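Local coordinates for N(2),N(2)-dimethylguanosine tRNA methyltransferase (Pyrococcus horikoshii, PDB 2DUL), which probably dimethylates guanine 26 of a number of tRNAs at N2, with S-adenosyl-L-methionine as the methyl donor, at residues A[217-222]-A[285-290]. Numbering follows the deposited sequence.
Sequences VILAYY and KIVSKM
A classic beta bulge in strand 213-223, an outermost strand of the mixed sheet of this class I-like methyltransferase, meets helix 284-295 here. At the bulge Ile218 and Leu219 both face Phe230 of the neighbouring antiparallel strand 226-235. Both of these consecutive residues also touch the helix. Side chain meets side chain through apolar groups alone, and no hydrogen bond joins the two segments. With Ile218 CG1 beside the backbone N (chi1 -65°), the CG2 methyl stands anti to that N and is the branch that touches the helix. This methyl lies 3.9 Å from Ile286 CD1 and is equally close to Ile286 CG2, so it rests against both methyls of that isoleucine. Ile218 and Ile286 both also touch Leu42 of helix 33-46, which joins the same apolar cluster. Leu219 spreads its two methyls over successive parts of the helix. Its CD1 meets Val287 CG2 at 4.0 Å, and the two side chains cross at about a right angle. That valine methyl also lies 4.1 Å from the backbone Ile218 O, a van der Waals approach to the bulge itself. On the helix side, the backbone N of Ile286 is hydrogen-bonded to Asp283 OD1. One turn on, Met290 reaches the other Leu219 methyl with its thioether: Leu219 CD2 lies 4.0 Å from Met290 SD, and the bend at the last torsion (chi3 71°) turns Met290 CE to 3.9 Å from the same methyl.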
loop_
_atom_site.group_PDB
_atom_site.type_symbol
_atom_site.label_atom_id
_atom_site.label_comp_id
_atom_site.label_asym_id
_atom_site.label_seq_id
_atom_site.Cartn_x
_atom_site.Cartn_y
_atom_site.Cartn_z
ATOM N N VAL A 217 -9.448 -4.065 -3.831
ATOM C CA VAL A 217 -8.198 -3.993 -3.096
ATOM C C VAL A 217 -7.532 -5.365 -3.092
ATOM O O VAL A 217 -8.154 -6.363 -2.743
ATOM C CB VAL A 217 -8.422 -3.542 -1.643
ATOM C CG1 VAL A 217 -7.092 -3.522 -0.896
ATOM C CG2 VAL A 217 -9.056 -2.163 -1.618
ATOM N N ILE A 218 -6.272 -5.410 -3.512
ATOM C CA ILE A 218 -5.526 -6.655 -3.521
ATOM C C ILE A 218 -4.896 -6.804 -2.140
ATOM O O ILE A 218 -5.013 -7.843 -1.489
ATOM C CB ILE A 218 -4.412 -6.627 -4.581
ATOM C CG1 ILE A 218 -5.033 -6.531 -5.981
ATOM C CG2 ILE A 218 -3.538 -7.868 -4.453
ATOM C CD1 ILE A 218 -4.032 -6.200 -7.076
ATOM N N LEU A 219 -4.243 -5.738 -1.696
ATOM C CA LEU A 219 -3.583 -5.723 -0.401
ATOM C C LEU A 219 -3.249 -4.295 -0.011
ATOM O O LEU A 219 -2.650 -3.560 -0.789
ATOM C CB LEU A 219 -2.289 -6.540 -0.457
ATOM C CG LEU A 219 -1.349 -6.405 0.749
ATOM C CD1 LEU A 219 -2.033 -6.945 1.996
ATOM C CD2 LEU A 219 -0.057 -7.158 0.477
ATOM N N ALA A 220 -3.651 -3.903 1.192
ATOM C CA ALA A 220 -3.355 -2.565 1.691
ATOM C C ALA A 220 -2.956 -2.754 3.141
ATOM O O ALA A 220 -3.626 -3.469 3.889
ATOM C CB ALA A 220 -4.572 -1.667 1.582
ATOM N N TYR A 221 -1.863 -2.115 3.542
ATOM C CA TYR A 221 -1.388 -2.274 4.902
ATOM C C TYR A 221 -0.554 -1.095 5.376
ATOM O O TYR A 221 -0.197 -0.214 4.596
ATOM C CB TYR A 221 -0.564 -3.567 4.994
ATOM C CG TYR A 221 0.717 -3.553 4.186
ATOM C CD1 TYR A 221 1.905 -3.070 4.738
ATOM C CD2 TYR A 221 0.746 -4.016 2.869
ATOM C CE1 TYR A 221 3.089 -3.049 4.002
ATOM C CE2 TYR A 221 1.930 -3.997 2.119
ATOM C CZ TYR A 221 3.097 -3.511 2.698
ATOM O OH TYR A 221 4.270 -3.486 1.977
ATOM N N TYR A 222 -0.261 -1.094 6.671
ATOM C CA TYR A 222 0.551 -0.060 7.294
ATOM C C TYR A 222 1.801 -0.739 7.845
ATOM O O TYR A 222 1.727 -1.852 8.364
ATOM C CB TYR A 222 -0.205 0.599 8.450
ATOM C CG TYR A 222 0.673 1.486 9.299
ATOM C CD1 TYR A 222 0.982 2.783 8.896
ATOM C CD2 TYR A 222 1.247 1.005 10.477
ATOM C CE1 TYR A 222 1.845 3.580 9.640
ATOM C CE2 TYR A 222 2.114 1.793 11.228
ATOM C CZ TYR A 222 2.409 3.077 10.803
ATOM O OH TYR A 222 3.274 3.859 11.530
ATOM N N LYS A 285 -7.611 -14.781 -0.992
ATOM C CA LYS A 285 -6.916 -15.749 -1.845
ATOM C C LYS A 285 -5.478 -15.345 -2.148
ATOM O O LYS A 285 -4.538 -16.081 -1.856
ATOM C CB LYS A 285 -7.654 -15.915 -3.178
ATOM C CG LYS A 285 -9.085 -16.417 -3.075
ATOM C CD LYS A 285 -9.771 -16.442 -4.448
ATOM C CE LYS A 285 -10.003 -15.035 -5.019
ATOM N NZ LYS A 285 -8.745 -14.289 -5.360
ATOM N N ILE A 286 -5.319 -14.168 -2.746
ATOM C CA ILE A 286 -4.010 -13.659 -3.129
ATOM C C ILE A 286 -3.024 -13.594 -1.970
ATOM O O ILE A 286 -1.893 -14.071 -2.082
ATOM C CB ILE A 286 -4.148 -12.262 -3.781
ATOM C CG1 ILE A 286 -4.989 -12.382 -5.054
ATOM C CG2 ILE A 286 -2.773 -11.687 -4.097
ATOM C CD1 ILE A 286 -5.284 -11.062 -5.735
ATOM N N VAL A 287 -3.447 -13.015 -0.851
ATOM C CA VAL A 287 -2.563 -12.902 0.304
ATOM C C VAL A 287 -2.169 -14.280 0.842
ATOM O O VAL A 287 -1.059 -14.467 1.346
ATOM C CB VAL A 287 -3.217 -12.063 1.416
ATOM C CG1 VAL A 287 -2.391 -12.145 2.690
ATOM C CG2 VAL A 287 -3.330 -10.605 0.951
ATOM N N SER A 288 -3.080 -15.245 0.731
ATOM C CA SER A 288 -2.788 -16.597 1.192
ATOM C C SER A 288 -1.683 -17.125 0.278
ATOM O O SER A 288 -0.695 -17.695 0.743
ATOM C CB SER A 288 -4.037 -17.479 1.093
ATOM O OG SER A 288 -3.800 -18.765 1.639
ATOM N N LYS A 289 -1.849 -16.910 -1.025
ATOM C CA LYS A 289 -0.855 -17.341 -2.005
ATOM C C LYS A 289 0.480 -16.636 -1.784
ATOM O O LYS A 289 1.542 -17.222 -1.995
ATOM C CB LYS A 289 -1.330 -17.052 -3.430
ATOM C CG LYS A 289 -2.419 -17.972 -3.951
ATOM C CD LYS A 289 -2.568 -17.813 -5.459
ATOM C CE LYS A 289 -3.569 -18.797 -6.046
ATOM N NZ LYS A 289 -4.950 -18.553 -5.552
ATOM N N MET A 290 0.422 -15.371 -1.373
ATOM C CA MET A 290 1.628 -14.586 -1.130
ATOM C C MET A 290 2.495 -15.182 -0.025
ATOM O O MET A 290 3.723 -15.211 -0.135
ATOM C CB MET A 290 1.256 -13.142 -0.777
ATOM C CG MET A 290 0.742 -12.334 -1.962
ATOM S SD MET A 290 0.378 -10.617 -1.525
ATOM C CE MET A 290 2.048 -9.935 -1.294
#